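Local coordinates for protein 2',5'-phosphodiesterase 12 (Homo sapiens, PDB 4Z0V) that belongs to the endonuclease/exonuclease/phosphatase family, with a DNase I-like fold that carries a bound magnesium ion and an N-terminal domain of the E-set clan, at residues Asp111-Tyr116 / Asp429-Val434; Lys243-Lys248 / Gln301-Leu306. One frame throughout, in Å; residues are numbered along the deposited sequence.

Contact 1 of 2, residues Asp111-Tyr116 / Asp429-Val434; sequences DHRHLY and DHIALV
Arg113 joins the short helix 110-113 to the chain leading into strand 433-439 by gripping the carbonyl oxygen of Ala432. Earlier in the helical segment, Asp111 OD2 accepts from Cys108 N. Arg113 follows with CG anti to its carbonyl carbon (chi1 -59°), and the chain then bends at chi3. The bend carries the guanidinium to the other segment end-on. NH1 lies 2.8 Å from Ala432 O, and NH2 lies 2.9 Å from the same Ala432 O. Both bonds are somewhat bent, at 146° and 142°. The oxygen lies in the guanidinium plane. Both nitrogens reach it from one face of the carbonyl plane. Val434 CG2 covers one face of the guanidinium, 4.3 Å from Arg113 NH2. Ile431 CG2 comes obliquely, 3.7 Å from Arg113 NH1, and the two side chains cross at about a right angle. Ala432 CB is 3.9 Å from Arg113 NH1.

Strand 433-439 runs between strands 125-132 and 401-406, in one of the two large mixed sheets of the DNase I-like fold. Arg113 therefore ties a helix that precedes the first strand of this sheet to the loop entering its strand 433-439, near the end of the chain. Arg113 is buried. NE gives a further bond to Pro408 O, so two backbone oxygens fix the rotation of the guanidinium.

After Arg113, His114 turns to Tyr173 and Phe110, and its NE2 bonds to Glu169 O. The 3-10 turn then brings Tyr116 N to 2.9 Å from Arg113 O.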
loop_
_atom_site.group_PDB
_atom_site.type_symbol
_atom_site.label_atom_id
_atom_site.label_comp_id
_atom_site.label_asym_id
_atom_site.label_seq_id
_atom_site.Cartn_x
_atom_site.Cartn_y
_atom_site.Cartn_z
ATOM N N ASP A 111 -8.682 -3.977 14.138
ATOM C CA ASP A 111 -8.435 -4.812 15.335
ATOM C C ASP A 111 -8.966 -6.247 15.166
ATOM O O ASP A 111 -8.230 -7.201 15.411
ATOM C CB ASP A 111 -9.022 -4.197 16.601
ATOM C CG ASP A 111 -8.409 -2.881 17.024
ATOM O OD1 ASP A 111 -7.269 -2.585 16.592
ATOM O OD2 ASP A 111 -9.062 -2.150 17.790
ATOM N N HIS A 112 -10.220 -6.390 14.711
ATOM C CA HIS A 112 -10.807 -7.710 14.492
ATOM C C HIS A 112 -10.108 -8.414 13.315
ATOM O O HIS A 112 -9.916 -9.612 13.348
ATOM C CB HIS A 112 -12.313 -7.580 14.211
ATOM C CG HIS A 112 -12.957 -8.908 13.974
ATOM N ND1 HIS A 112 -13.138 -9.815 15.011
ATOM C CD2 HIS A 112 -13.384 -9.471 12.818
ATOM C CE1 HIS A 112 -13.706 -10.880 14.459
ATOM N NE2 HIS A 112 -13.855 -10.729 13.142
ATOM N N ARG A 113 -9.696 -7.646 12.294
ATOM C CA ARG A 113 -9.040 -8.194 11.100
ATOM C C ARG A 113 -7.711 -8.837 11.460
ATOM O O ARG A 113 -7.370 -9.864 10.892
ATOM C CB ARG A 113 -8.833 -7.063 10.077
ATOM C CG ARG A 113 -10.149 -6.403 9.674
ATOM C CD ARG A 113 -9.939 -5.482 8.484
ATOM N NE ARG A 113 -9.941 -6.230 7.228
ATOM C CZ ARG A 113 -9.607 -5.716 6.054
ATOM N NH1 ARG A 113 -9.192 -4.457 5.967
ATOM N NH2 ARG A 113 -9.703 -6.449 4.952
ATOM N N HIS A 114 -7.025 -8.301 12.479
ATOM C CA HIS A 114 -5.742 -8.822 12.935
ATOM C C HIS A 114 -5.859 -10.207 13.569
ATOM O O HIS A 114 -4.867 -10.926 13.605
ATOM C CB HIS A 114 -5.073 -7.844 13.892
ATOM C CG HIS A 114 -4.463 -6.665 13.194
ATOM N ND1 HIS A 114 -4.107 -5.539 13.893
ATOM C CD2 HIS A 114 -4.148 -6.491 11.880
ATOM C CE1 HIS A 114 -3.589 -4.705 13.000
ATOM N NE2 HIS A 114 -3.612 -5.232 11.770
ATOM N N LEU A 115 -7.086 -10.645 13.925
ATOM C CA LEU A 115 -7.282 -12.024 14.402
ATOM C C LEU A 115 -7.060 -13.034 13.274
ATOM O O LEU A 115 -6.874 -14.219 13.552
ATOM C CB LEU A 115 -8.706 -12.215 14.979
ATOM C CG LEU A 115 -9.091 -11.311 16.166
ATOM C CD1 LEU A 115 -10.478 -11.669 16.670
ATOM C CD2 LEU A 115 -8.065 -11.410 17.310
ATOM N N TYR A 116 -7.133 -12.584 12.008
ATOM C CA TYR A 116 -6.938 -13.430 10.813
ATOM C C TYR A 116 -5.483 -13.412 10.328
ATOM O O TYR A 116 -5.163 -14.073 9.334
ATOM C CB TYR A 116 -7.839 -12.940 9.674
ATOM C CG TYR A 116 -9.309 -13.189 9.921
ATOM C CD1 TYR A 116 -10.046 -12.359 10.765
ATOM C CD2 TYR A 116 -9.956 -14.278 9.348
ATOM C CE1 TYR A 116 -11.385 -12.623 11.048
ATOM C CE2 TYR A 116 -11.303 -14.534 9.600
ATOM C CZ TYR A 116 -12.004 -13.726 10.480
ATOM O OH TYR A 116 -13.338 -13.963 10.707
ATOM N N ASP A 429 -10.023 6.660 3.314
ATOM C CA ASP A 429 -11.393 6.596 2.810
ATOM C C ASP A 429 -11.596 5.237 2.110
ATOM O O ASP A 429 -12.712 4.894 1.739
ATOM C CB ASP A 429 -11.736 7.781 1.892
ATOM C CG ASP A 429 -10.820 8.049 0.715
ATOM O OD1 ASP A 429 -9.666 7.582 0.736
ATOM O OD2 ASP A 429 -11.195 8.859 -0.141
ATOM N N HIS A 430 -10.507 4.458 1.944
ATOM C CA HIS A 430 -10.560 3.098 1.400
ATOM C C HIS A 430 -10.330 2.085 2.509
ATOM O O HIS A 430 -9.844 2.435 3.580
ATOM C CB HIS A 430 -9.510 2.898 0.299
ATOM C CG HIS A 430 -9.799 3.619 -0.977
ATOM N ND1 HIS A 430 -10.130 2.926 -2.138
ATOM C CD2 HIS A 430 -9.733 4.936 -1.257
ATOM C CE1 HIS A 430 -10.288 3.850 -3.080
ATOM N NE2 HIS A 430 -10.061 5.077 -2.598
ATOM N N ILE A 431 -10.643 0.819 2.235
ATOM C CA ILE A 431 -10.449 -0.294 3.157
ATOM C C ILE A 431 -9.399 -1.212 2.560
ATOM O O ILE A 431 -9.508 -1.574 1.384
ATOM C CB ILE A 431 -11.794 -1.008 3.379
ATOM C CG1 ILE A 431 -12.858 -0.034 3.941
ATOM C CG2 ILE A 431 -11.609 -2.240 4.261
ATOM C CD1 ILE A 431 -14.314 -0.620 3.944
ATOM N N ALA A 432 -8.393 -1.595 3.354
ATOM C CA ALA A 432 -7.343 -2.488 2.897
ATOM C C ALA A 432 -7.889 -3.828 2.513
ATOM O O ALA A 432 -8.768 -4.378 3.213
ATOM C CB ALA A 432 -6.292 -2.683 3.999
ATOM N N LEU A 433 -7.408 -4.347 1.384
ATOM C CA LEU A 433 -7.716 -5.737 0.991
ATOM C C LEU A 433 -6.594 -6.605 1.452
ATOM O O LEU A 433 -5.440 -6.247 1.260
ATOM C CB LEU A 433 -7.881 -5.891 -0.516
ATOM C CG LEU A 433 -9.022 -5.168 -1.165
ATOM C CD1 LEU A 433 -8.990 -5.460 -2.636
ATOM C CD2 LEU A 433 -10.370 -5.579 -0.556
ATOM N N VAL A 434 -6.899 -7.715 2.123
ATOM C CA VAL A 434 -5.856 -8.626 2.631
ATOM C C VAL A 434 -6.293 -10.044 2.335
ATOM O O VAL A 434 -7.426 -10.415 2.671
ATOM C CB VAL A 434 -5.606 -8.445 4.156
ATOM C CG1 VAL A 434 -4.361 -9.230 4.618
ATOM C CG2 VAL A 434 -5.499 -6.974 4.549
#

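Contact 2 of 2, residues Lys243-Lys248 / Gln301-Leu306; sequences KELLEK and QMAVAL
Leu245 meets Ala303 and Val304 with a single methyl. Its CB points from helix 243-248 toward helix 295-316 but touches neither partner's side chain. CG is anti to the backbone N (chi1 -179°), which extends the side chain outward across the gap. Leu245 CG is still 4.7 Å from Ala303 CB. The chain then forks. Leu245 CD1 stays back, 4.3 Å from Ala303 CB, a loose approach. CD2 is the tip that touches. Leu245 CD2 lies 3.8 Å from Ala303 CB and 3.7 Å from Val304 CG2, so one methyl touches both consecutive residues. On Val304 the branch that answers is CG2, which stands anti to the carbonyl carbon. The Leu245 and Val304 side chains cross at about a right angle. All of these contacts are apolar, and at 8.0 Å the CA atoms of Leu245 and Val304 are the nearest pair of the two segments.

On helix 243-248, Lys248 NZ forms a salt bridge with Glu244 OE2 at 3.5 Å, one turn apart. The Leu245 side chain is also about 4 Å from a bound glycerol, probably from the crystallisation liquor.

Helix 295-316 is the crossover of a beta-alpha-beta unit that links the parallel neighbours 280-287 and 322-327. Met302 and Leu306 pack on Phe324 of strand 322-327 and on Phe339 of helix 335-342. Helix 232-238 also joins this contact: its Leu236 touches Leu245, and its Phe232 touches Val304 and Ala305. Helix 243-248 packs on helix 295-316, farther from the sheet than that helix.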
loop_
_atom_site.group_PDB
_atom_site.type_symbol
_atom_site.label_atom_id
_atom_site.label_comp_id
_atom_site.label_asym_id
_atom_site.label_seq_id
_atom_site.Cartn_x
_atom_site.Cartn_y
_atom_site.Cartn_z
ATOM N N LYS A 243 1.841 -0.819 -30.136
ATOM C CA LYS A 243 1.522 -0.251 -31.467
ATOM C C LYS A 243 0.124 -0.631 -31.955
ATOM O O LYS A 243 -0.558 0.239 -32.493
ATOM C CB LYS A 243 2.588 -0.577 -32.541
ATOM C CG LYS A 243 2.749 -2.051 -32.907
ATOM C CD LYS A 243 3.854 -2.257 -33.960
ATOM N N GLU A 244 -0.326 -1.880 -31.723
ATOM C CA GLU A 244 -1.651 -2.355 -32.140
ATOM C C GLU A 244 -2.771 -1.581 -31.425
ATOM O O GLU A 244 -3.787 -1.247 -32.049
ATOM C CB GLU A 244 -1.783 -3.858 -31.891
ATOM C CG GLU A 244 -2.875 -4.527 -32.706
ATOM C CD GLU A 244 -3.054 -6.006 -32.417
ATOM O OE1 GLU A 244 -2.059 -6.761 -32.518
ATOM O OE2 GLU A 244 -4.196 -6.410 -32.099
ATOM N N LEU A 245 -2.587 -1.287 -30.121
ATOM C CA LEU A 245 -3.581 -0.519 -29.371
ATOM C C LEU A 245 -3.575 0.960 -29.827
ATOM O O LEU A 245 -4.642 1.544 -30.027
ATOM C CB LEU A 245 -3.323 -0.646 -27.871
ATOM C CG LEU A 245 -4.278 0.074 -26.934
ATOM C CD1 LEU A 245 -5.680 -0.479 -27.052
ATOM C CD2 LEU A 245 -3.781 -0.048 -25.516
ATOM N N LEU A 246 -2.376 1.534 -30.052
ATOM C CA LEU A 246 -2.255 2.899 -30.546
ATOM C C LEU A 246 -2.963 3.015 -31.907
ATOM O O LEU A 246 -3.710 3.972 -32.120
ATOM C CB LEU A 246 -0.790 3.339 -30.635
ATOM C CG LEU A 246 -0.550 4.837 -30.871
ATOM C CD1 LEU A 246 -1.040 5.677 -29.696
ATOM C CD2 LEU A 246 0.921 5.118 -31.133
ATOM N N GLU A 247 -2.810 1.986 -32.765
ATOM C CA GLU A 247 -3.455 1.884 -34.082
ATOM C C GLU A 247 -4.989 1.873 -33.962
ATOM O O GLU A 247 -5.646 2.533 -34.762
ATOM C CB GLU A 247 -2.968 0.631 -34.833
ATOM C CG GLU A 247 -1.626 0.830 -35.526
ATOM C CD GLU A 247 -0.938 -0.411 -36.073
ATOM O OE1 GLU A 247 -1.641 -1.357 -36.500
ATOM O OE2 GLU A 247 0.315 -0.418 -36.108
ATOM N N LYS A 248 -5.561 1.176 -32.951
ATOM C CA LYS A 248 -7.013 1.151 -32.714
ATOM C C LYS A 248 -7.556 2.544 -32.343
ATOM O O LYS A 248 -8.730 2.829 -32.592
ATOM C CB LYS A 248 -7.377 0.143 -31.618
ATOM C CG LYS A 248 -7.287 -1.303 -32.093
ATOM C CD LYS A 248 -7.499 -2.300 -30.976
ATOM C CE LYS A 248 -8.002 -3.598 -31.550
ATOM N NZ LYS A 248 -7.149 -4.741 -31.155
ATOM N N GLN A 301 -6.099 2.101 -20.191
ATOM C CA GLN A 301 -4.979 1.968 -19.235
ATOM C C GLN A 301 -4.751 0.491 -18.850
ATOM O O GLN A 301 -3.598 0.019 -18.840
ATOM C CB GLN A 301 -5.214 2.820 -17.983
ATOM C CG GLN A 301 -5.155 4.297 -18.260
ATOM C CD GLN A 301 -5.256 5.167 -17.031
ATOM O OE1 GLN A 301 -5.943 4.835 -16.050
ATOM N NE2 GLN A 301 -4.707 6.383 -17.129
ATOM N N MET A 302 -5.845 -0.246 -18.602
ATOM C CA MET A 302 -5.774 -1.672 -18.269
ATOM C C MET A 302 -5.188 -2.479 -19.445
ATOM O O MET A 302 -4.371 -3.372 -19.215
ATOM C CB MET A 302 -7.165 -2.203 -17.848
ATOM C CG MET A 302 -7.203 -3.709 -17.507
ATOM S SD MET A 302 -6.002 -4.239 -16.246
ATOM C CE MET A 302 -6.318 -3.164 -15.012
ATOM N N ALA A 303 -5.564 -2.152 -20.689
ATOM C CA ALA A 303 -5.034 -2.853 -21.872
ATOM C C ALA A 303 -3.498 -2.650 -21.980
ATOM O O ALA A 303 -2.768 -3.614 -22.254
ATOM C CB ALA A 303 -5.727 -2.339 -23.127
ATOM N N VAL A 304 -3.018 -1.420 -21.697
ATOM C CA VAL A 304 -1.568 -1.110 -21.686
ATOM C C VAL A 304 -0.921 -1.920 -20.552
ATOM O O VAL A 304 0.147 -2.526 -20.748
ATOM C CB VAL A 304 -1.281 0.405 -21.504
ATOM C CG1 VAL A 304 0.226 0.678 -21.311
ATOM C CG2 VAL A 304 -1.826 1.234 -22.667
ATOM N N ALA A 305 -1.531 -1.859 -19.353
ATOM C CA ALA A 305 -0.974 -2.548 -18.171
ATOM C C ALA A 305 -0.808 -4.025 -18.438
ATOM O O ALA A 305 0.254 -4.573 -18.167
ATOM C CB ALA A 305 -1.866 -2.337 -16.938
ATOM N N LEU A 306 -1.852 -4.681 -18.954
ATOM C CA LEU A 306 -1.787 -6.127 -19.184
ATOM C C LEU A 306 -0.768 -6.493 -20.268
ATOM O O LEU A 306 -0.049 -7.481 -20.080
ATOM C CB LEU A 306 -3.174 -6.713 -19.498
ATOM C CG LEU A 306 -4.194 -6.670 -18.327
ATOM C CD1 LEU A 306 -5.559 -7.266 -18.768
ATOM C CD2 LEU A 306 -3.668 -7.409 -17.063
#

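How the contacts relate
The two contacts are separate. Their centres are 34 Å apart, and their nearest atoms are about 13 Å apart. Along the chain, contact 2 is nested inside the loop that contact 1 closes. Contact 1 is buried, with its centre 13 Å from the centre of the chain, and it joins helix 110-113 to the entry of strand 433-439. The centre of contact 2 is 26 Å from that of the chain, among helices over the sheet that holds strands 280-287 and 322-327. They also differ in kind: one is a charged grip on a backbone oxygen, the other apolar. The side chain of Ile431, in contact 1, is about 12 Å from the bound magnesium ion, so it does not reach the metal.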